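Local coordinates for protein pectate lyase/Amb allergen (Acidovorax citrulli, PDB 4HWV) that probably cleaves pectate in the manner of the calcium-dependent polysaccharide lyases of family 1, as a secreted enzyme that holds a calcium ion, at residues A[195-200]-A[240-245]; A[355-360]-A[384-389]; A[126-131]-A[142-147]. All coordinates share one frame; numbering follows the deposited sequence. Where two conformers were deposited one is given.

Contact 1: residues A[195-200]-A[240-245]; sequences IVIRNI and DHNTFS
Three N-H groups converge on a single oxygen, OD2 of Asp240. Arg198 grips it side-on, with NE and NH2 each 3.0 Å from OD2, and His241 ND1 adds a shorter bond of 2.7 Å. The setting is a right-handed parallel beta-helix, and the contact stacks the bend of one coil on that of the next. The Arg198 and Asp240 side chains lie side by side, pointing the same way, which brings NE and NH2 to the carboxylate. The Asp240 carboxylate is turned 45° from the guanidinium plane, and the histidine nitrogen meets OD2 from above the carboxylate plane. Sharing one oxygen leaves OD1 to Ser293 and Asn294 of the following coil, while Arg198 NH1 binds the carbonyl of Asp19. This buried cluster probably favours an ionised aspartate.

At the bend both chains take left-handed helical backbone angles, at Asn199 and His241, a conformation asparagine tolerates well. Beyond it the Asn242 amide bonds the preceding coil through both its ends. Its ND2 gives a nearly straight bond of 3.0 Å to Ile197 O, arriving above the carbonyl plane, while the Asp240 N-H meets the same oxygen nearly end-on at 2.9 Å. Asn242 N in turn donates to Asn295 OD1 one coil on; stacked asparagines inside the turns are a known feature of pectate lyase beta-helices. Regular pairing resumes after the turn as Thr243 N reaches Ile200 O at 3.0 Å. With CG of Asn242 beside its backbone N (chi1 -55°), OD1 receives the Ile200 N-H at 3.0 Å from Ile200 N, in the carbonyl plane and on a lone pair.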
loop_
_atom_site.group_PDB
_atom_site.type_symbol
_atom_site.label_atom_id
_atom_site.label_comp_id
_atom_site.label_asym_id
_atom_site.label_seq_id
_atom_site.Cartn_x
_atom_site.Cartn_y
_atom_site.Cartn_z
ATOM N N ILE A 195 -17.530 22.496 11.837
ATOM C CA ILE A 195 -16.962 21.151 11.947
ATOM C C ILE A 195 -15.444 21.249 12.046
ATOM O O ILE A 195 -14.819 22.026 11.309
ATOM C CB ILE A 195 -17.376 20.283 10.737
ATOM C CG1 ILE A 195 -18.878 19.971 10.803
ATOM C CG2 ILE A 195 -16.550 18.994 10.680
ATOM C CD1 ILE A 195 -19.462 19.433 9.489
ATOM N N VAL A 196 -14.863 20.495 12.993
ATOM C CA VAL A 196 -13.420 20.449 13.192
ATOM C C VAL A 196 -12.975 18.989 13.084
ATOM O O VAL A 196 -13.592 18.097 13.686
ATOM C CB VAL A 196 -13.043 21.015 14.574
ATOM C CG1 VAL A 196 -11.570 20.693 14.909
ATOM C CG2 VAL A 196 -13.332 22.516 14.637
ATOM N N ILE A 197 -11.908 18.747 12.313
ATOM C CA ILE A 197 -11.391 17.394 12.124
ATOM C C ILE A 197 -9.881 17.455 12.319
ATOM O O ILE A 197 -9.207 18.190 11.594
ATOM C CB ILE A 197 -11.734 16.854 10.690
ATOM C CG1 ILE A 197 -13.262 16.804 10.495
ATOM C CG2 ILE A 197 -11.108 15.493 10.450
ATOM C CD1 ILE A 197 -13.701 16.497 9.082
ATOM N N ARG A 198 -9.349 16.730 13.312
ATOM C CA ARG A 198 -7.916 16.803 13.630
ATOM C C ARG A 198 -7.331 15.455 14.023
ATOM O O ARG A 198 -8.003 14.614 14.606
ATOM C CB ARG A 198 -7.641 17.751 14.810
ATOM C CG ARG A 198 -8.315 19.098 14.687
ATOM C CD ARG A 198 -7.994 19.962 15.885
ATOM N NE ARG A 198 -6.651 20.540 15.818
ATOM C CZ ARG A 198 -6.096 21.220 16.811
ATOM N NH1 ARG A 198 -6.711 21.305 17.992
ATOM N NH2 ARG A 198 -4.918 21.794 16.627
ATOM N N ASN A 199 -6.041 15.290 13.723
ATOM C CA ASN A 199 -5.233 14.206 14.254
ATOM C C ASN A 199 -5.656 12.812 13.813
ATOM O O ASN A 199 -5.433 11.851 14.542
ATOM C CB ASN A 199 -5.141 14.270 15.782
ATOM C CG ASN A 199 -3.945 13.499 16.310
ATOM O OD1 ASN A 199 -2.876 13.532 15.698
ATOM N ND2 ASN A 199 -4.109 12.813 17.450
ATOM N N ILE A 200 -6.191 12.696 12.594
ATOM C CA ILE A 200 -6.629 11.406 12.054
ATOM C C ILE A 200 -5.837 11.126 10.783
ATOM O O ILE A 200 -5.538 12.039 9.993
ATOM C CB ILE A 200 -8.143 11.441 11.741
ATOM C CG1 ILE A 200 -8.921 11.624 13.041
ATOM C CG2 ILE A 200 -8.612 10.174 11.000
ATOM C CD1 ILE A 200 -10.317 12.176 12.849
ATOM N N ASP A 240 -7.375 20.051 10.265
ATOM C CA ASP A 240 -6.062 20.415 10.781
ATOM C C ASP A 240 -5.275 19.214 11.313
ATOM O O ASP A 240 -5.810 18.390 12.065
ATOM C CB ASP A 240 -6.244 21.424 11.927
ATOM C CG ASP A 240 -4.930 21.788 12.596
ATOM O OD1 ASP A 240 -4.140 22.576 12.022
ATOM O OD2 ASP A 240 -4.689 21.267 13.713
ATOM N N HIS A 241 -3.995 19.120 10.949
ATOM C CA HIS A 241 -3.127 18.091 11.520
ATOM C C HIS A 241 -3.648 16.679 11.262
ATOM O O HIS A 241 -3.625 15.814 12.150
ATOM C CB HIS A 241 -2.901 18.316 13.027
ATOM C CG HIS A 241 -1.806 19.286 13.349
ATOM N ND1 HIS A 241 -2.055 20.574 13.764
ATOM C CD2 HIS A 241 -0.459 19.128 13.388
ATOM C CE1 HIS A 241 -0.904 21.175 14.035
ATOM N NE2 HIS A 241 0.080 20.323 13.806
ATOM N N ASN A 242 -4.078 16.428 10.023
ATOM C CA ASN A 242 -4.461 15.082 9.599
ATOM C C ASN A 242 -3.500 14.626 8.520
ATOM O O ASN A 242 -2.744 15.429 7.949
ATOM C CB ASN A 242 -5.885 15.045 9.027
ATOM C CG ASN A 242 -6.901 15.601 9.993
ATOM O OD1 ASN A 242 -7.261 14.941 10.974
ATOM N ND2 ASN A 242 -7.372 16.823 9.724
ATOM N N THR A 243 -3.528 13.326 8.249
ATOM C CA THR A 243 -2.791 12.767 7.126
ATOM C C THR A 243 -3.806 12.122 6.192
ATOM O O THR A 243 -4.779 11.531 6.660
ATOM C CB THR A 243 -1.754 11.757 7.636
ATOM O OG1 THR A 243 -0.821 12.470 8.455
ATOM C CG2 THR A 243 -1.004 11.056 6.485
ATOM N N PHE A 244 -3.606 12.267 4.876
ATOM C CA PHE A 244 -4.517 11.718 3.864
ATOM C C PHE A 244 -3.684 11.066 2.780
ATOM O O PHE A 244 -2.694 11.646 2.340
ATOM C CB PHE A 244 -5.293 12.829 3.162
ATOM C CG PHE A 244 -6.191 13.637 4.061
ATOM C CD1 PHE A 244 -5.701 14.707 4.796
ATOM C CD2 PHE A 244 -7.556 13.380 4.091
ATOM C CE1 PHE A 244 -6.553 15.468 5.586
ATOM C CE2 PHE A 244 -8.403 14.141 4.867
ATOM C CZ PHE A 244 -7.903 15.175 5.624
ATOM N N SER A 245 -4.103 9.891 2.305
ATOM C CA SER A 245 -3.396 9.215 1.210
ATOM C C SER A 245 -4.273 8.137 0.594
ATOM O O SER A 245 -5.350 7.836 1.113
ATOM C CB SER A 245 -2.121 8.537 1.716
ATOM O OG SER A 245 -2.443 7.396 2.467
#

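Contact 2: residues A[355-360]-A[384-389]; sequences NTRDAS and VSLAGP
Leu386 lays its CD1 over the backbone carbonyl of Asn355, 3.6 Å from the oxygen, and against the aliphatic CG of Arg357 at 3.9 Å. With CG anti to the backbone N (chi1 -175°), the leucine's branched end reaches across to the neighbouring chain; its other contacts include Trp365 and Leu431, which suits an apolar residue here.

The segments are the ends of parallel strands 345-356 and 376-387, successive coils of the right-handed beta-helix. Asn355 N donates to Ser385 O, Asn355 O accepts from Ala387 N, and Arg357 N reaches Ala387 O at 2.9 Å.

From the last bridge, Thr356 with Ala387, onward, Thr356 and Asp358 shape the departing chain with their own oxygens. Thr356 OG1 accepts from Asp358 N at 3.0 Å in an ST turn, and Asp358 OD1 accepts from Ser360 N in an Asx turn, while Ser360 OG meets the same oxygen from the same face. Gly388 adopts backbone angles that call for glycine, since a CB there would be jammed against the carbonyl O of Ala387 and would also lie tight against Arg357 CB. The Pro389 ring then crosses the Asp358 side chain at about a right angle, its CD 3.6 Å from Asp358 CB.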
loop_
_atom_site.group_PDB
_atom_site.type_symbol
_atom_site.label_atom_id
_atom_site.label_comp_id
_atom_site.label_asym_id
_atom_site.label_seq_id
_atom_site.Cartn_x
_atom_site.Cartn_y
_atom_site.Cartn_z
ATOM N N ASN A 355 7.490 16.353 -5.070
ATOM C CA ASN A 355 7.184 15.271 -6.002
ATOM C C ASN A 355 8.287 15.186 -7.047
ATOM O O ASN A 355 9.284 15.935 -6.991
ATOM C CB ASN A 355 5.809 15.493 -6.671
ATOM C CG ASN A 355 5.144 14.183 -7.139
ATOM O OD1 ASN A 355 5.792 13.139 -7.202
ATOM N ND2 ASN A 355 3.861 14.252 -7.505
ATOM N N THR A 356 8.102 14.275 -7.994
ATOM C CA THR A 356 8.943 14.201 -9.173
ATOM C C THR A 356 8.065 14.137 -10.410
ATOM O O THR A 356 6.928 13.675 -10.343
ATOM C CB THR A 356 9.866 12.979 -9.129
ATOM O OG1 THR A 356 10.668 12.960 -10.323
ATOM C CG2 THR A 356 9.074 11.673 -9.028
ATOM N N ARG A 357 8.609 14.570 -11.544
ATOM C CA ARG A 357 7.932 14.422 -12.826
ATOM C C ARG A 357 8.253 13.090 -13.487
ATOM O O ARG A 357 7.688 12.782 -14.527
ATOM C CB ARG A 357 8.318 15.570 -13.769
ATOM C CG ARG A 357 7.752 16.933 -13.324
ATOM C CD ARG A 357 7.967 18.034 -14.365
ATOM N NE ARG A 357 7.244 17.750 -15.603
ATOM C CZ ARG A 357 7.817 17.301 -16.718
ATOM N NH1 ARG A 357 9.135 17.105 -16.772
ATOM N NH2 ARG A 357 7.069 17.050 -17.789
ATOM N N ASP A 358 9.162 12.313 -12.895
ATOM C CA ASP A 358 9.566 11.018 -13.443
ATOM C C ASP A 358 8.331 10.174 -13.763
ATOM O O ASP A 358 7.548 9.862 -12.868
ATOM C CB ASP A 358 10.452 10.301 -12.414
ATOM C CG ASP A 358 11.093 9.024 -12.955
ATOM O OD1 ASP A 358 10.501 8.349 -13.819
ATOM O OD2 ASP A 358 12.205 8.686 -12.492
ATOM N N ALA A 359 8.166 9.798 -15.031
ATOM C CA ALA A 359 6.934 9.169 -15.491
ATOM C C ALA A 359 6.759 7.771 -14.912
ATOM O O ALA A 359 5.667 7.187 -14.990
ATOM C CB ALA A 359 6.896 9.126 -17.019
ATOM N N SER A 360 7.818 7.232 -14.316
ATOM C CA SER A 360 7.740 5.899 -13.728
ATOM C C SER A 360 7.295 5.906 -12.269
ATOM O O SER A 360 7.030 4.843 -11.712
ATOM C CB SER A 360 9.074 5.154 -13.870
ATOM O OG SER A 360 10.054 5.666 -12.976
ATOM N N VAL A 384 8.286 24.545 -3.528
ATOM C CA VAL A 384 8.093 23.396 -4.389
ATOM C C VAL A 384 9.435 22.715 -4.645
ATOM O O VAL A 384 10.385 23.351 -5.117
ATOM C CB VAL A 384 7.444 23.809 -5.749
ATOM C CG1 VAL A 384 7.196 22.583 -6.636
ATOM C CG2 VAL A 384 6.172 24.605 -5.520
ATOM N N SER A 385 9.505 21.432 -4.301
ATOM C CA SER A 385 10.624 20.583 -4.684
ATOM C C SER A 385 10.101 19.603 -5.713
ATOM O O SER A 385 9.322 18.713 -5.378
ATOM C CB SER A 385 11.141 19.797 -3.486
ATOM O OG SER A 385 12.106 18.846 -3.906
ATOM N N LEU A 386 10.514 19.780 -6.958
ATOM C CA LEU A 386 9.961 19.011 -8.059
ATOM C C LEU A 386 11.120 18.463 -8.869
ATOM O O LEU A 386 11.765 19.200 -9.625
ATOM C CB LEU A 386 9.023 19.890 -8.898
ATOM C CG LEU A 386 8.275 19.185 -10.033
ATOM C CD1 LEU A 386 7.597 17.920 -9.523
ATOM C CD2 LEU A 386 7.248 20.123 -10.627
ATOM N N ALA A 387 11.400 17.177 -8.668
ATOM C CA ALA A 387 12.494 16.502 -9.351
ATOM C C ALA A 387 12.066 16.014 -10.725
ATOM O O ALA A 387 10.926 16.192 -11.142
ATOM C CB ALA A 387 12.995 15.337 -8.504
ATOM N N GLY A 388 12.993 15.385 -11.431
ATOM C CA GLY A 388 12.662 14.805 -12.716
ATOM C C GLY A 388 13.936 14.528 -13.483
ATOM O O GLY A 388 14.833 15.374 -13.534
ATOM N N PRO A 389 14.040 13.328 -14.073
ATOM C CA PRO A 389 15.262 12.944 -14.779
ATOM C C PRO A 389 15.371 13.602 -16.149
ATOM O O PRO A 389 16.458 13.591 -16.720
ATOM C CB PRO A 389 15.094 11.429 -14.943
ATOM C CG PRO A 389 13.619 11.239 -15.017
ATOM C CD PRO A 389 13.072 12.218 -14.013
HETATM O O HOH W 1 11.357 16.329 -4.926
#

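Contact 3: residues A[126-131]-A[142-147]; sequences LAAYRP and GKPEDA
Hydrogen bonding centres on the hydroxyl of Tyr129, which accepts the backbone N-H of Glu145 at 3.1 Å between N and OH, with an N-H...O angle of 146°. That nitrogen sits at the edge of the ring and in its plane. The same hydroxyl is bonded to the carbonyl of Ser141, which can only accept. The bond joins the end of helix 118-129 to the start of helix 143-159, in a helical part of the protein away from the calcium site. Tyr129 closes the first helix, whereas Glu145 belongs to the first turn of the second, where backbone N-H groups have no carbonyl a turn earlier in the helix to bind.

The residues suit that first turn. Gly142 is the N-cap, with backbone angles that call for glycine, and its O takes Asp146 N at 2.8 Å. Pro144 has no N-H to satisfy, so it fits early in a helix.

The apolar contacts lie alongside. Tyr129 CE2 touches Pro144 CB at 3.8 Å, and Ala128 CB meets Pro144 CG at 4.1 Å; the alanine methyl also covers the centre of the Tyr129 ring on one face. This small group can thus touch both ring and proline. Tyr125 and Trp134 meet the ring edge-to-face.

Glu145 brings its CB to within 3.3 Å of the Tyr129 OH. Its carboxylate, its plane 78° from the ring, forms a salt bridge with Arg148 and hydrogen bonds with Tyr125 and Gln211.

Because the tyrosine accepts from a helix N-terminus while bound to a carbonyl, the positive end of that helix would probably polarise the hydroxyl and strengthen its bond to Ser141 O.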
loop_
_atom_site.group_PDB
_atom_site.type_symbol
_atom_site.label_atom_id
_atom_site.label_comp_id
_atom_site.label_asym_id
_atom_site.label_seq_id
_atom_site.Cartn_x
_atom_site.Cartn_y
_atom_site.Cartn_z
ATOM N N LEU A 126 -16.841 -5.104 -19.340
ATOM C CA LEU A 126 -15.756 -4.836 -20.277
ATOM C C LEU A 126 -16.171 -5.218 -21.705
ATOM O O LEU A 126 -15.881 -4.494 -22.650
ATOM C CB LEU A 126 -14.453 -5.551 -19.877
ATOM C CG LEU A 126 -13.914 -5.232 -18.472
ATOM C CD1 LEU A 126 -12.503 -5.799 -18.310
ATOM C CD2 LEU A 126 -13.939 -3.738 -18.215
ATOM N N ALA A 127 -16.872 -6.344 -21.853
ATOM C CA ALA A 127 -17.292 -6.791 -23.185
ATOM C C ALA A 127 -18.290 -5.812 -23.813
ATOM O O ALA A 127 -18.274 -5.557 -25.030
ATOM C CB ALA A 127 -17.894 -8.195 -23.121
ATOM N N ALA A 128 -19.184 -5.268 -22.994
ATOM C CA ALA A 128 -20.239 -4.371 -23.487
ATOM C C ALA A 128 -19.723 -2.980 -23.810
ATOM O O ALA A 128 -20.152 -2.367 -24.783
ATOM C CB ALA A 128 -21.372 -4.272 -22.461
ATOM N N TYR A 129 -18.812 -2.475 -22.982
ATOM C CA TYR A 129 -18.528 -1.046 -22.989
ATOM C C TYR A 129 -17.130 -0.651 -23.467
ATOM O O TYR A 129 -16.837 0.534 -23.570
ATOM C CB TYR A 129 -18.844 -0.427 -21.615
ATOM C CG TYR A 129 -20.264 -0.701 -21.171
ATOM C CD1 TYR A 129 -21.337 -0.490 -22.046
ATOM C CD2 TYR A 129 -20.533 -1.202 -19.907
ATOM C CE1 TYR A 129 -22.649 -0.755 -21.657
ATOM C CE2 TYR A 129 -21.824 -1.485 -19.510
ATOM C CZ TYR A 129 -22.884 -1.274 -20.391
ATOM O OH TYR A 129 -24.171 -1.555 -19.972
ATOM N N ARG A 130 -16.289 -1.625 -23.796
ATOM C CA ARG A 130 -14.993 -1.310 -24.400
ATOM C C ARG A 130 -15.199 -0.430 -25.642
ATOM O O ARG A 130 -16.218 -0.544 -26.347
ATOM C CB ARG A 130 -14.217 -2.582 -24.763
ATOM C CG ARG A 130 -14.884 -3.426 -25.832
ATOM C CD ARG A 130 -14.125 -4.730 -26.105
ATOM N NE ARG A 130 -14.814 -5.515 -27.131
ATOM C CZ ARG A 130 -14.677 -5.337 -28.443
ATOM N NH1 ARG A 130 -13.832 -4.423 -28.911
ATOM N NH2 ARG A 130 -15.380 -6.087 -29.290
ATOM N N PRO A 131 -14.252 0.476 -25.909
ATOM C CA PRO A 131 -14.455 1.402 -27.037
ATOM C C PRO A 131 -14.727 0.708 -28.378
ATOM O O PRO A 131 -15.530 1.215 -29.165
ATOM C CB PRO A 131 -13.139 2.186 -27.078
ATOM C CG PRO A 131 -12.687 2.194 -25.657
ATOM C CD PRO A 131 -13.029 0.800 -25.146
ATOM N N GLY A 142 -27.806 0.107 -20.143
ATOM C CA GLY A 142 -28.101 -1.303 -20.310
ATOM C C GLY A 142 -27.726 -2.122 -19.087
ATOM O O GLY A 142 -27.258 -1.607 -18.062
ATOM N N LYS A 143 -27.886 -3.427 -19.233
ATOM C CA LYS A 143 -27.852 -4.350 -18.118
ATOM C C LYS A 143 -26.550 -4.333 -17.292
ATOM O O LYS A 143 -26.627 -4.200 -16.081
ATOM C CB LYS A 143 -28.219 -5.766 -18.590
ATOM C CG LYS A 143 -27.991 -6.855 -17.560
ATOM C CD LYS A 143 -28.480 -8.190 -18.094
ATOM C CE LYS A 143 -28.119 -9.312 -17.163
ATOM N NZ LYS A 143 -28.658 -10.591 -17.702
ATOM N N PRO A 144 -25.362 -4.467 -17.914
ATOM C CA PRO A 144 -24.179 -4.484 -17.031
ATOM C C PRO A 144 -23.983 -3.147 -16.308
ATOM O O PRO A 144 -23.555 -3.153 -15.157
ATOM C CB PRO A 144 -23.016 -4.789 -17.993
ATOM C CG PRO A 144 -23.663 -5.405 -19.202
ATOM C CD PRO A 144 -25.024 -4.768 -19.319
ATOM N N GLU A 145 -24.291 -2.032 -16.957
ATOM C CA GLU A 145 -24.185 -0.743 -16.285
ATOM C C GLU A 145 -25.208 -0.589 -15.163
ATOM O O GLU A 145 -24.889 -0.098 -14.084
ATOM C CB GLU A 145 -24.274 0.412 -17.299
ATOM C CG GLU A 145 -24.480 1.789 -16.658
ATOM C CD GLU A 145 -23.301 2.263 -15.790
ATOM O OE1 GLU A 145 -22.206 1.633 -15.769
ATOM O OE2 GLU A 145 -23.487 3.306 -15.124
ATOM N N ASP A 146 -26.443 -1.017 -15.404
ATOM C CA ASP A 146 -27.458 -0.953 -14.352
ATOM C C ASP A 146 -27.073 -1.857 -13.177
ATOM O O ASP A 146 -27.321 -1.526 -12.007
ATOM C CB ASP A 146 -28.833 -1.324 -14.922
ATOM C CG ASP A 146 -29.360 -0.271 -15.882
ATOM O OD1 ASP A 146 -28.997 0.911 -15.729
ATOM O OD2 ASP A 146 -30.149 -0.623 -16.770
ATOM N N ALA A 147 -26.469 -3.008 -13.476
ATOM C CA ALA A 147 -26.015 -3.887 -12.407
ATOM C C ALA A 147 -24.852 -3.263 -11.620
ATOM O O ALA A 147 -24.854 -3.276 -10.378
ATOM C CB ALA A 147 -25.650 -5.253 -12.945
#

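Contact 3 comes earliest along the chain, then contact 1, then contact 2, each closing before the next opens. Contacts 1 and 2 belong to the same beta-helix: strand 192-198 pairs with 237-240, and through 290-293 and 324-327 the parallel pairing continues to 345-356 and 376-387. Their centres are about 27 Å apart and their nearest atoms about 12 Å, so the two record the same coil-on-coil stacking at separate levels. Contact 3 instead joins helices 118-129 and 143-159, with its centre about 38 Å from that of contact 1 and about 37 Å from that of contact 2. The protein thus combines a repetitive strand framework with a helical part that lies away from both strand contacts, and none of the three contacts touches another.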